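Local coordinates for Lmo0131 protein (PDB 4Q6J), which is of unconfirmed function but, as an EAL-domain protein with a TIM-barrel fold, probably hydrolyses cyclic di-GMP as a phosphodiesterase, at residues B[180-185]-B[212-217]; B[218-223]-B[229-234]; B[235-238]-B[244-247]; B[41-44]-B[49-52]; B[124-129]-B[168-173]. All coordinates share one frame; numbering follows the deposited sequence. Where two conformers were deposited one is given.

Overall arrangement
All five contacts belong to one chain folded as an EAL-type TIM-like barrel. Along the chain the order is 4, 5, 1, 2, 3. Contact 4 is the hairpin of strands 35-45 and 50-51, while contact 5 sets strand 122-127 against the loop leading into strand 174-177; their centres lie about 24 Å apart, on opposite sides of the chain's centre. Contacts 1 and 2 have centres only about 7 Å apart and share the surroundings of helix 217-225. Contact 3 follows from strand 230-231 into helix 242-248, its centre about 16 Å from that of contact 2. Contacts 2, 4 and 5 reach one curled sheet; contact 1 touches contacts 2 and 3.

Contact 1 (B[180-185]-B[212-217]); sequences SFIALL and EGVEDM. With EDO (1,2-ethanediol), chain I; EDO (1,2-ethanediol), chain L.
I182 reaches across to 212-217 where two loops of the TIM-like barrel run side by side, one following strand 174-177 and the other strand 208-211. At its CB the chain forks. CG2 takes the place beside the backbone N, and CG1 is set between N and the carbonyl carbon (chi1 68°), which aims the longer branch at the second loop. CG1 passes 3.9 Å from the backbone O of E212. The terminal CD1 does most of the touching: it sits 3.5 Å from that same E212 O and 3.7 Å from G213 O, and it meets CG2 of V214 at 3.5 Å, the two side chains crossing at about a right angle. A single methyl thus rests against two carbonyl oxygens and one valine branch. L223 of helix 217-225 also touches I182, and V220 of that helix touches V214, so the apolar patch continues under the helix.

The polar link between the loops is indirect. Q219 takes I182 O through its NE2 and E215 N through its OE1, while D216 OD1 caps the helix at Q219 N. E212 points its carboxylate elsewhere, to a salt bridge with K176. Farther along, a 1,2-ethanediol, probably from the crystallisation liquor, accepts the backbone N-H of L184 on its O2 at 2.9 Å, nearly straight at 169°.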
# COMPACT_ATOMS: atom_id res chain seq x y z
N SER B 180 -11.62 15.02 -7.97
CA SER B 180 -12.78 14.16 -7.71
C SER B 180 -13.68 14.73 -6.60
O SER B 180 -14.90 14.56 -6.61
CB SER B 180 -12.30 12.79 -7.28
OG SER B 180 -11.71 12.88 -6.01
N PHE B 181 -13.05 15.37 -5.64
CA PHE B 181 -13.78 15.89 -4.50
C PHE B 181 -14.90 16.88 -4.90
O PHE B 181 -15.91 16.99 -4.19
CB PHE B 181 -12.79 16.57 -3.57
CG PHE B 181 -13.25 16.67 -2.15
CD1 PHE B 181 -13.38 15.54 -1.38
CD2 PHE B 181 -13.55 17.88 -1.60
CE1 PHE B 181 -13.80 15.62 -0.07
CE2 PHE B 181 -13.98 17.97 -0.27
CZ PHE B 181 -14.11 16.82 0.47
N ILE B 182 -14.73 17.58 -6.01
CA ILE B 182 -15.69 18.59 -6.42
C ILE B 182 -16.41 18.23 -7.73
O ILE B 182 -17.06 19.09 -8.36
CB ILE B 182 -15.03 19.99 -6.51
CG1 ILE B 182 -14.01 20.08 -7.66
CG2 ILE B 182 -14.38 20.32 -5.19
CD1 ILE B 182 -13.58 21.47 -8.00
N ALA B 183 -16.31 16.97 -8.15
CA ALA B 183 -16.99 16.54 -9.35
C ALA B 183 -18.36 15.93 -9.01
O ALA B 183 -18.56 15.45 -7.88
CB ALA B 183 -16.12 15.53 -10.10
N LEU B 184 -19.27 15.96 -9.99
CA LEU B 184 -20.61 15.35 -9.86
C LEU B 184 -21.58 16.04 -8.89
O LEU B 184 -22.57 15.43 -8.46
CB LEU B 184 -20.51 13.86 -9.49
CG LEU B 184 -19.59 12.95 -10.31
CD1 LEU B 184 -19.52 11.56 -9.68
CD2 LEU B 184 -20.00 12.83 -11.76
N LEU B 185 -21.33 17.30 -8.56
CA LEU B 185 -22.07 17.94 -7.48
C LEU B 185 -23.54 18.26 -7.76
O LEU B 185 -24.33 18.38 -6.82
CB LEU B 185 -21.36 19.19 -6.97
CG LEU B 185 -20.00 19.05 -6.31
CD1 LEU B 185 -19.60 20.38 -5.69
CD2 LEU B 185 -19.97 17.89 -5.27
N GLU B 212 -8.80 22.18 -5.94
CA GLU B 212 -8.21 22.05 -7.27
C GLU B 212 -9.19 21.32 -8.18
O GLU B 212 -10.17 20.75 -7.72
CB GLU B 212 -6.92 21.24 -7.22
CG GLU B 212 -5.98 21.63 -6.12
CD GLU B 212 -4.63 20.92 -6.26
OE1 GLU B 212 -4.37 20.31 -7.32
OE2 GLU B 212 -3.83 20.95 -5.31
N GLY B 213 -8.90 21.35 -9.47
CA GLY B 213 -9.73 20.65 -10.43
C GLY B 213 -10.98 21.42 -10.76
O GLY B 213 -11.93 20.85 -11.27
N VAL B 214 -10.99 22.72 -10.47
CA VAL B 214 -12.16 23.53 -10.82
C VAL B 214 -12.22 23.70 -12.34
O VAL B 214 -11.29 24.19 -12.96
CB VAL B 214 -12.17 24.91 -10.10
CG1 VAL B 214 -13.35 25.75 -10.57
CG2 VAL B 214 -12.26 24.70 -8.59
N GLU B 215 -13.33 23.28 -12.93
CA GLU B 215 -13.45 23.27 -14.37
C GLU B 215 -14.53 24.21 -14.93
O GLU B 215 -14.41 24.68 -16.06
CB GLU B 215 -13.67 21.83 -14.85
CG GLU B 215 -12.51 20.91 -14.50
CD GLU B 215 -11.59 20.64 -15.67
OE1 GLU B 215 -12.09 20.60 -16.81
OE2 GLU B 215 -10.38 20.44 -15.46
N ASP B 216 -15.57 24.50 -14.15
CA ASP B 216 -16.68 25.30 -14.70
C ASP B 216 -17.35 26.23 -13.69
O ASP B 216 -17.18 26.10 -12.49
CB ASP B 216 -17.70 24.42 -15.43
CG ASP B 216 -18.53 23.53 -14.50
OD1 ASP B 216 -18.84 23.89 -13.37
OD2 ASP B 216 -18.93 22.44 -14.93
N MSE B 217 -18.12 27.17 -14.21
CA MSE B 217 -18.74 28.20 -13.40
C MSE B 217 -19.79 27.64 -12.41
O MSE B 217 -19.96 28.17 -11.35
CB MSE B 217 -19.31 29.31 -14.31
CG MSE B 217 -19.81 30.56 -13.57
SE MSE B 217 -18.44 31.50 -12.56
CE MSE B 217 -19.48 31.85 -10.97
C1 EDO I . -18.60 19.31 -12.95
O1 EDO I . -19.99 19.62 -12.88
C2 EDO I . -18.43 17.95 -13.58
O2 EDO I . -18.44 16.97 -12.56
C1 EDO L . -7.79 20.62 -14.11
O1 EDO L . -8.83 21.54 -13.77
C2 EDO L . -6.54 20.86 -13.29
O2 EDO L . -5.97 22.13 -13.61

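Contact 2 (B[218-223]-B[229-234]); sequences EQVEKL and DYFQGY. With EDO (1,2-ethanediol), chain R; EDO (1,2-ethanediol), chain L.
The ring of F231 rests against two side chains of helix 217-225, V220 and L223. Its CE2 meets V220 CG1 at 3.8 Å, and CE1, on the other side of CZ, meets L223 CB at 3.6 Å. Both approach the ring obliquely, and V220 and F231 cross at about a right angle. CZ, between the two touched carbons, slips in toward the helix backbone and comes within 4.1 Å of V220 O. V220 offers CG1 because that branch runs anti to its backbone N (chi1 172°), whereas L223 touches with the root of its side chain, leaving its CG to go on toward T211 of strand 208-211.

One shell out, F231 is held by its backbone, which pairs with V28 of strand 20-29, and by F236, which packs on its CB. Q232, next in sequence, turns the other way: its NE2 is hydrogen-bonded to Q25 and E39 and its OE1 to K176. E39 stands at the first position of a sequence resembling the EAL signature, so Q232 probably lies near the active site. Beyond it two 1,2-ethanediols, probably from the crystallisation liquor, meet the chain. Y234 N gives a hydrogen bond to O1 of one at 2.8 Å, and C1 of the second lies 3.5 Å above the centre of the Y234 ring. Y234 OH reaches D5 O of the second subunit.

The whole is a beta-alpha-beta unit, in which helix 217-225 connects the parallel strands 208-211 and 230-231 and packs on the outside of the barrel against F231.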
# COMPACT_ATOMS: atom_id res chain seq x y z
N GLU B 218 -20.48 26.56 -12.77
CA GLU B 218 -21.45 25.97 -11.87
C GLU B 218 -20.77 25.43 -10.60
O GLU B 218 -21.32 25.53 -9.49
CB GLU B 218 -22.29 24.88 -12.56
CG GLU B 218 -23.29 25.43 -13.58
CD GLU B 218 -24.18 24.35 -14.24
OE1 GLU B 218 -24.44 23.29 -13.63
OE2 GLU B 218 -24.63 24.58 -15.39
N GLN B 219 -19.57 24.88 -10.76
CA GLN B 219 -18.74 24.51 -9.62
C GLN B 219 -18.37 25.73 -8.80
O GLN B 219 -18.45 25.67 -7.58
CB GLN B 219 -17.45 23.82 -10.06
CG GLN B 219 -17.60 22.32 -10.27
CD GLN B 219 -16.40 21.70 -10.95
OE1 GLN B 219 -15.81 22.27 -11.87
NE2 GLN B 219 -16.01 20.53 -10.49
N VAL B 220 -17.96 26.81 -9.45
CA VAL B 220 -17.60 28.02 -8.74
C VAL B 220 -18.75 28.52 -7.86
O VAL B 220 -18.57 28.90 -6.70
CB VAL B 220 -17.18 29.12 -9.70
CG1 VAL B 220 -17.01 30.45 -8.94
CG2 VAL B 220 -15.90 28.71 -10.41
N GLU B 221 -19.94 28.51 -8.43
CA GLU B 221 -21.11 28.95 -7.70
C GLU B 221 -21.26 28.14 -6.39
O GLU B 221 -21.43 28.72 -5.32
CB GLU B 221 -22.35 28.84 -8.57
CG GLU B 221 -22.35 29.83 -9.71
CD GLU B 221 -23.45 29.55 -10.72
OE1 GLU B 221 -24.13 28.51 -10.62
OE2 GLU B 221 -23.65 30.38 -11.63
N LYS B 222 -21.18 26.81 -6.49
CA LYS B 222 -21.39 25.92 -5.34
C LYS B 222 -20.31 26.09 -4.30
O LYS B 222 -20.58 26.18 -3.12
CB LYS B 222 -21.41 24.47 -5.78
CG LYS B 222 -22.58 24.16 -6.69
CD LYS B 222 -22.71 22.69 -6.97
CE LYS B 222 -23.87 22.41 -7.92
NZ LYS B 222 -23.53 22.77 -9.32
N LEU B 223 -19.07 26.12 -4.75
CA LEU B 223 -17.94 26.17 -3.84
C LEU B 223 -17.88 27.52 -3.14
O LEU B 223 -17.57 27.56 -1.96
CB LEU B 223 -16.64 25.82 -4.56
CG LEU B 223 -16.69 24.44 -5.21
CD1 LEU B 223 -15.54 24.26 -6.22
CD2 LEU B 223 -16.75 23.31 -4.14
N ASP B 229 -12.17 28.86 0.22
CA ASP B 229 -11.42 30.10 0.15
C ASP B 229 -10.75 30.38 -1.21
O ASP B 229 -10.69 31.52 -1.63
CB ASP B 229 -10.34 30.08 1.21
CG ASP B 229 -10.88 29.86 2.58
OD1 ASP B 229 -11.21 30.86 3.21
OD2 ASP B 229 -10.97 28.68 3.03
N TYR B 230 -10.22 29.34 -1.86
CA TYR B 230 -9.38 29.51 -3.04
C TYR B 230 -9.69 28.46 -4.06
O TYR B 230 -10.05 27.34 -3.71
CB TYR B 230 -7.89 29.37 -2.71
CG TYR B 230 -7.43 30.27 -1.59
CD1 TYR B 230 -7.34 31.64 -1.78
CD2 TYR B 230 -7.08 29.76 -0.36
CE1 TYR B 230 -6.92 32.47 -0.76
CE2 TYR B 230 -6.65 30.58 0.67
CZ TYR B 230 -6.57 31.93 0.46
OH TYR B 230 -6.14 32.74 1.48
N PHE B 231 -9.52 28.82 -5.33
CA PHE B 231 -9.77 27.91 -6.45
C PHE B 231 -8.51 27.69 -7.29
O PHE B 231 -7.68 28.59 -7.44
CB PHE B 231 -10.84 28.49 -7.38
CG PHE B 231 -12.18 28.75 -6.74
CD1 PHE B 231 -12.73 27.85 -5.83
CD2 PHE B 231 -12.90 29.90 -7.04
CE1 PHE B 231 -13.97 28.09 -5.26
CE2 PHE B 231 -14.12 30.13 -6.46
CZ PHE B 231 -14.65 29.23 -5.58
N GLN B 232 -8.43 26.52 -7.89
CA GLN B 232 -7.40 26.20 -8.84
C GLN B 232 -8.01 25.21 -9.87
O GLN B 232 -8.77 24.34 -9.52
CB GLN B 232 -6.24 25.56 -8.06
CG GLN B 232 -5.04 25.20 -8.83
CD GLN B 232 -3.99 24.62 -7.93
OE1 GLN B 232 -4.04 24.79 -6.72
NE2 GLN B 232 -3.04 23.94 -8.50
N GLY B 233 -7.71 25.39 -11.14
CA GLY B 233 -8.16 24.44 -12.11
C GLY B 233 -8.22 25.05 -13.48
O GLY B 233 -8.01 26.25 -13.63
N TYR B 234 -8.55 24.23 -14.47
CA TYR B 234 -8.56 24.64 -15.87
C TYR B 234 -9.39 25.91 -16.15
O TYR B 234 -9.05 26.71 -17.03
CB TYR B 234 -9.05 23.47 -16.76
CG TYR B 234 -8.46 23.52 -18.14
CD1 TYR B 234 -7.18 23.02 -18.39
CD2 TYR B 234 -9.16 24.09 -19.19
CE1 TYR B 234 -6.64 23.09 -19.65
CE2 TYR B 234 -8.62 24.16 -20.47
CZ TYR B 234 -7.36 23.66 -20.69
OH TYR B 234 -6.83 23.72 -21.97
C1 EDO R . -6.86 27.01 -19.20
O1 EDO R . -5.61 26.93 -19.89
C2 EDO R . -7.72 27.98 -19.99
O2 EDO R . -8.97 28.21 -19.35
C1 EDO L . -7.79 20.62 -14.11
O1 EDO L . -8.83 21.54 -13.77
C2 EDO L . -6.54 20.86 -13.29
O2 EDO L . -5.97 22.13 -13.61

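Contact 3 (B[235-238]-B[244-247]); sequences YFSR and EIKQ. With EDO (1,2-ethanediol), chain R.
S237 and R238 face I245 and E244 across a loosely packed contact between the loop after strand 230-231 and helix 242-248. The segment starts at Y235, whose N donates a backbone hydrogen bond to V214 O. Its ring presents an edge to F236, putting CD2 3.6 Å above one face of the F236 ring and offset toward the rim. F236 itself packs on V28 and N33, away from the helix.

S237 is the first residue to meet 244-247. Its hydroxyl OG comes to 4.5 Å from I245 CD1, a distant approach, at the limit of contact. That hydroxyl is already engaged: OG donates to R238 O at 2.9 Å, in the carbonyl plane on a lone pair, and S237 O receives Q25 NE2. R238 follows, its CG set between the backbone N and the carbonyl carbon (chi1 58°). A bend at chi3 then brings the guanidinium beside E244, with NH2 4.5 Å from E244 OE1. That oxygen stands off the plane of the group and lines up with none of its N-H bonds, so only charge draws the two together. The stronger partner of R238 is D5 of the second subunit, salt-bridged to NE. On the same arginine a 1,2-ethanediol puts its O1 3.1 Å from CD and accepts a weak bond from the backbone N.

Around them, I245 turns onto P26 of strand 20-29 and onto L240, and S237 also touches P26 and Y249, so loop, helix 242-248 and strand 20-29 meet round P26.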
# COMPACT_ATOMS: atom_id res chain seq x y z
N TYR B 235 -10.45 26.10 -15.38
CA TYR B 235 -11.38 27.22 -15.59
C TYR B 235 -10.67 28.57 -15.49
O TYR B 235 -11.08 29.57 -16.11
CB TYR B 235 -12.53 27.16 -14.58
CG TYR B 235 -13.58 28.22 -14.79
CD1 TYR B 235 -14.48 28.15 -15.85
CD2 TYR B 235 -13.69 29.31 -13.93
CE1 TYR B 235 -15.44 29.12 -16.05
CE2 TYR B 235 -14.64 30.30 -14.12
CZ TYR B 235 -15.52 30.20 -15.19
OH TYR B 235 -16.49 31.17 -15.41
N PHE B 236 -9.61 28.59 -14.71
CA PHE B 236 -8.80 29.78 -14.57
C PHE B 236 -7.57 29.64 -15.44
O PHE B 236 -7.39 30.42 -16.39
CB PHE B 236 -8.50 30.01 -13.10
CG PHE B 236 -9.74 30.20 -12.28
CD1 PHE B 236 -10.43 31.40 -12.34
CD2 PHE B 236 -10.29 29.16 -11.54
CE1 PHE B 236 -11.60 31.58 -11.63
CE2 PHE B 236 -11.47 29.33 -10.83
CZ PHE B 236 -12.13 30.55 -10.86
N SER B 237 -6.74 28.63 -15.17
CA SER B 237 -5.55 28.38 -16.00
C SER B 237 -4.89 27.02 -15.75
O SER B 237 -4.65 26.64 -14.60
CB SER B 237 -4.51 29.50 -15.80
OG SER B 237 -3.43 29.38 -16.71
N ARG B 238 -4.57 26.29 -16.82
CA ARG B 238 -3.65 25.17 -16.74
C ARG B 238 -2.30 25.67 -16.17
O ARG B 238 -2.04 26.87 -16.14
CB ARG B 238 -3.42 24.61 -18.13
CG ARG B 238 -2.89 25.64 -19.12
CD ARG B 238 -3.13 25.20 -20.55
NE ARG B 238 -1.88 24.90 -21.24
CZ ARG B 238 -1.26 25.72 -22.09
NH1 ARG B 238 -1.79 26.90 -22.37
NH2 ARG B 238 -0.11 25.36 -22.66
N GLU B 244 4.48 32.68 -19.70
CA GLU B 244 3.13 32.65 -20.25
C GLU B 244 2.04 33.08 -19.25
O GLU B 244 0.97 33.59 -19.63
CB GLU B 244 2.86 31.28 -20.83
CG GLU B 244 3.96 30.83 -21.76
CD GLU B 244 3.74 29.41 -22.29
OE1 GLU B 244 2.59 28.91 -22.23
OE2 GLU B 244 4.71 28.79 -22.77
N ILE B 245 2.30 32.88 -17.96
CA ILE B 245 1.43 33.49 -16.96
C ILE B 245 1.42 35.00 -17.13
O ILE B 245 0.38 35.60 -17.27
CB ILE B 245 1.89 33.21 -15.53
CG1 ILE B 245 1.70 31.73 -15.15
CG2 ILE B 245 1.13 34.10 -14.57
CD1 ILE B 245 0.26 31.30 -15.03
N LYS B 246 2.59 35.62 -17.12
CA LYS B 246 2.66 37.07 -17.15
C LYS B 246 2.09 37.66 -18.44
O LYS B 246 1.57 38.79 -18.44
CB LYS B 246 4.09 37.53 -16.92
CG LYS B 246 4.49 37.54 -15.47
CD LYS B 246 5.98 37.82 -15.29
CE LYS B 246 6.40 37.82 -13.82
NZ LYS B 246 7.88 38.01 -13.66
N GLN B 247 2.16 36.89 -19.53
CA GLN B 247 1.58 37.32 -20.81
C GLN B 247 0.06 37.21 -20.77
O GLN B 247 -0.63 37.96 -21.43
CB GLN B 247 2.17 36.54 -21.98
CG GLN B 247 3.63 36.91 -22.18
CD GLN B 247 4.43 35.99 -23.07
OE1 GLN B 247 3.93 34.97 -23.56
NE2 GLN B 247 5.69 36.34 -23.29
C1 EDO R . -6.86 27.01 -19.20
O1 EDO R . -5.61 26.93 -19.89
C2 EDO R . -7.72 27.98 -19.99
O2 EDO R . -8.97 28.21 -19.35

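Contact 4 (B[41-44]-B[49-52]); sequences LVRL and TILA
L44 and L51 pair directly across the two strands, and with R43 they lose the most surface to the contact. L44 N donates to L51 O at 2.8 Å and L51 N returns the favour to L44 O at 2.7 Å. Both bonds are close to straight, at 166° and 170°, and each donor lies in the plane of its carbonyl. The same oxygens collect a second, weaker partner: L51 O has the CA of R43 at 3.2 Å, and L44 O has the CA of I50 close by, both as CA-H...O contacts. The two leucine side chains leave on one face of the sheet, CB to CB 4.4 Å apart. There L44 and L51 both lean on F56 of helix 53-62, with A14 and I15 of helix 8-16 against L44 and I11 against L51.

This is a beta hairpin, strand 35-45 returning through a short turn as strand 50-51, with L44 and L51 an antiparallel hydrogen-bonded pair; A52 then occupies the N-cap position of helix 53-62. R43 works the opposite face. Its CB lies 3.7 Å from CG2 of I50, and a bend at chi2 (-48°) turns the chain back past L51 O, so that the guanidinium reaches V42 O of its own strand with A52 across the hairpin beside it. The group is pinned by NH1, which donates to V42 O at 2.9 Å from above the carbonyl plane. With the group so turned, A52 CB comes over one guanidinium face, 4.0 Å above the plane and offset toward the rim; P53 and Y23 also touch R43.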
# COMPACT_ATOMS: atom_id res chain seq x y z
N LEU B 41 4.83 23.47 -10.09
CA LEU B 41 4.67 22.11 -10.56
C LEU B 41 5.86 21.78 -11.42
O LEU B 41 5.99 22.35 -12.47
CB LEU B 41 3.41 22.02 -11.38
CG LEU B 41 2.14 22.07 -10.54
CD1 LEU B 41 0.89 22.39 -11.36
CD2 LEU B 41 2.01 20.74 -9.81
N VAL B 42 6.73 20.87 -10.96
CA VAL B 42 7.94 20.54 -11.71
C VAL B 42 7.63 19.85 -13.05
O VAL B 42 6.67 19.10 -13.17
CB VAL B 42 8.94 19.68 -10.89
CG1 VAL B 42 8.57 18.20 -10.95
CG2 VAL B 42 10.36 19.91 -11.35
N ARG B 43 8.45 20.16 -14.05
CA ARG B 43 8.38 19.53 -15.36
C ARG B 43 9.78 19.09 -15.71
O ARG B 43 10.75 19.65 -15.22
CB ARG B 43 7.91 20.53 -16.42
CG ARG B 43 6.53 21.10 -16.20
CD ARG B 43 5.61 19.98 -15.92
NE ARG B 43 4.20 20.31 -15.88
CZ ARG B 43 3.40 19.96 -14.89
NH1 ARG B 43 3.91 19.31 -13.86
NH2 ARG B 43 2.10 20.26 -14.93
N LEU B 44 9.88 18.10 -16.58
CA LEU B 44 11.17 17.69 -17.09
C LEU B 44 11.17 18.04 -18.56
O LEU B 44 10.30 17.61 -19.32
CB LEU B 44 11.41 16.19 -16.92
CG LEU B 44 12.74 15.64 -17.46
CD1 LEU B 44 13.91 16.07 -16.59
CD2 LEU B 44 12.67 14.14 -17.60
N THR B 49 10.29 16.99 -25.96
CA THR B 49 9.06 17.32 -25.28
C THR B 49 9.30 17.82 -23.86
O THR B 49 10.45 18.02 -23.46
CB THR B 49 8.10 16.10 -25.28
OG1 THR B 49 6.76 16.51 -24.99
CG2 THR B 49 8.55 15.04 -24.29
N ILE B 50 8.21 18.05 -23.13
CA ILE B 50 8.22 18.45 -21.72
C ILE B 50 7.28 17.53 -20.96
O ILE B 50 6.09 17.45 -21.28
CB ILE B 50 7.84 19.95 -21.51
CG1 ILE B 50 8.70 20.83 -22.41
CG2 ILE B 50 8.08 20.38 -20.07
CD1 ILE B 50 8.66 22.25 -22.10
N LEU B 51 7.81 16.84 -19.96
CA LEU B 51 7.08 15.82 -19.21
C LEU B 51 6.67 16.29 -17.82
O LEU B 51 7.40 17.05 -17.17
CB LEU B 51 7.93 14.55 -19.07
CG LEU B 51 7.66 13.30 -19.93
CD1 LEU B 51 7.41 13.64 -21.36
CD2 LEU B 51 8.81 12.32 -19.84
N ALA B 52 5.50 15.82 -17.39
CA ALA B 52 4.94 15.98 -16.04
C ALA B 52 5.40 14.83 -15.11
O ALA B 52 5.67 13.74 -15.59
CB ALA B 52 3.42 16.02 -16.14

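Contact 5 (B[124-129]-B[168-173]); sequences IEIIER and RSLPID
I126 meets L170 and I172 with a single methyl, on the outer side of barrel strand 122-127 in this TIM-like fold. The partners sit in the loop that leaves helix 163-169 and leads into strand 174-177. Here the contact is purely apolar, at ordinary van der Waals distance: I126 CD1 is 4.0 Å from I172 CD1 and 4.1 Å from L170 CD1, and the side chains cross obliquely, methyl to methyl. I126 arrives there with CG1 beside its backbone N (chi1 -53°). L142 and L135 cover L170, and V152 of strand 151-154 touches I172, so the three residues join the apolar layer between the strands and helix 136-146.

Beyond these methyls the segments do not touch. E125 projects to the other face of the strand, toward N93 and S153, and E128 lies exposed past the strand end. R129 is tied down by Y161 O, S163 OG and D155 O, with a cation-pi contact to Y166. R168 turns outward to D188, S180 O and A183 O of the third subunit. Between L170 and I172, P171 centres an inverse gamma turn, closed by a weak bond from I172 N to L170 O at 3.0 Å.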
# COMPACT_ATOMS: atom_id res chain seq x y z
N ILE B 124 4.89 25.16 1.74
CA ILE B 124 5.28 23.77 1.59
C ILE B 124 4.02 22.96 1.48
O ILE B 124 3.22 22.95 2.40
CB ILE B 124 6.09 23.25 2.78
CG1 ILE B 124 7.47 23.91 2.82
CG2 ILE B 124 6.21 21.73 2.75
CD1 ILE B 124 8.29 23.53 4.04
N GLU B 125 3.84 22.30 0.34
CA GLU B 125 2.69 21.45 0.09
C GLU B 125 3.10 19.99 0.24
O GLU B 125 3.91 19.48 -0.53
CB GLU B 125 2.10 21.71 -1.28
CG GLU B 125 1.09 20.65 -1.64
CD GLU B 125 0.39 20.88 -2.95
OE1 GLU B 125 0.46 21.98 -3.49
OE2 GLU B 125 -0.26 19.95 -3.44
N ILE B 126 2.56 19.32 1.24
CA ILE B 126 2.96 17.97 1.58
C ILE B 126 2.26 17.01 0.62
O ILE B 126 1.03 17.03 0.49
CB ILE B 126 2.62 17.61 3.06
CG1 ILE B 126 3.20 18.66 4.01
CG2 ILE B 126 3.08 16.19 3.42
CD1 ILE B 126 2.65 18.57 5.39
N ILE B 127 3.05 16.19 -0.07
CA ILE B 127 2.53 15.24 -1.03
C ILE B 127 2.93 13.80 -0.65
O ILE B 127 3.54 13.58 0.40
CB ILE B 127 2.93 15.59 -2.51
CG1 ILE B 127 4.43 15.46 -2.75
CG2 ILE B 127 2.43 16.95 -2.87
CD1 ILE B 127 4.76 15.29 -4.19
N GLU B 128 2.55 12.82 -1.48
CA GLU B 128 2.94 11.42 -1.27
C GLU B 128 2.74 10.96 0.17
O GLU B 128 3.62 10.35 0.77
CB GLU B 128 4.37 11.20 -1.77
CG GLU B 128 4.44 11.47 -3.26
CD GLU B 128 5.83 11.40 -3.88
OE1 GLU B 128 6.77 10.96 -3.21
OE2 GLU B 128 6.00 11.79 -5.06
N ARG B 129 1.58 11.27 0.73
CA ARG B 129 1.38 11.04 2.12
C ARG B 129 1.05 9.57 2.37
O ARG B 129 0.34 8.98 1.58
CB ARG B 129 0.25 11.96 2.59
CG ARG B 129 0.46 13.42 2.19
CD ARG B 129 -0.63 14.36 2.76
NE ARG B 129 -1.93 14.16 2.13
CZ ARG B 129 -2.85 13.30 2.57
NH1 ARG B 129 -4.01 13.16 1.94
NH2 ARG B 129 -2.61 12.59 3.65
N ARG B 168 -4.79 16.34 12.14
CA ARG B 168 -4.71 16.34 13.59
C ARG B 168 -3.31 16.67 14.10
O ARG B 168 -3.15 17.51 14.96
CB ARG B 168 -5.12 14.98 14.11
CG ARG B 168 -4.81 14.77 15.56
CD ARG B 168 -5.06 13.35 16.00
NE ARG B 168 -5.10 13.28 17.45
CZ ARG B 168 -5.55 12.25 18.15
NH1 ARG B 168 -6.02 11.17 17.56
NH2 ARG B 168 -5.54 12.32 19.46
N SER B 169 -2.29 16.02 13.53
CA SER B 169 -0.97 16.04 14.15
C SER B 169 0.15 16.80 13.42
O SER B 169 1.31 16.77 13.86
CB SER B 169 -0.55 14.61 14.46
OG SER B 169 -1.59 13.94 15.14
N LEU B 170 -0.17 17.48 12.33
CA LEU B 170 0.78 18.38 11.67
C LEU B 170 0.28 19.83 11.73
O LEU B 170 -0.92 20.05 11.94
CB LEU B 170 1.02 17.93 10.23
CG LEU B 170 1.71 16.58 10.11
CD1 LEU B 170 1.89 16.29 8.66
CD2 LEU B 170 3.02 16.65 10.82
N PRO B 171 1.17 20.81 11.57
CA PRO B 171 0.73 22.21 11.71
C PRO B 171 0.24 22.81 10.38
O PRO B 171 0.76 23.78 9.86
CB PRO B 171 1.99 22.90 12.23
CG PRO B 171 3.06 22.20 11.55
CD PRO B 171 2.64 20.73 11.48
N ILE B 172 -0.83 22.23 9.86
CA ILE B 172 -1.37 22.55 8.55
C ILE B 172 -2.11 23.90 8.53
O ILE B 172 -2.92 24.19 9.41
CB ILE B 172 -2.33 21.43 8.09
CG1 ILE B 172 -1.68 20.05 8.20
CG2 ILE B 172 -2.78 21.67 6.68
CD1 ILE B 172 -0.37 19.97 7.52
N ASP B 173 -1.81 24.72 7.52
CA ASP B 173 -2.49 26.00 7.27
C ASP B 173 -3.56 25.87 6.17
O ASP B 173 -4.60 26.52 6.22
CB ASP B 173 -1.50 27.08 6.79
CG ASP B 173 -0.43 27.40 7.81
OD1 ASP B 173 -0.78 27.83 8.92
OD2 ASP B 173 0.76 27.23 7.49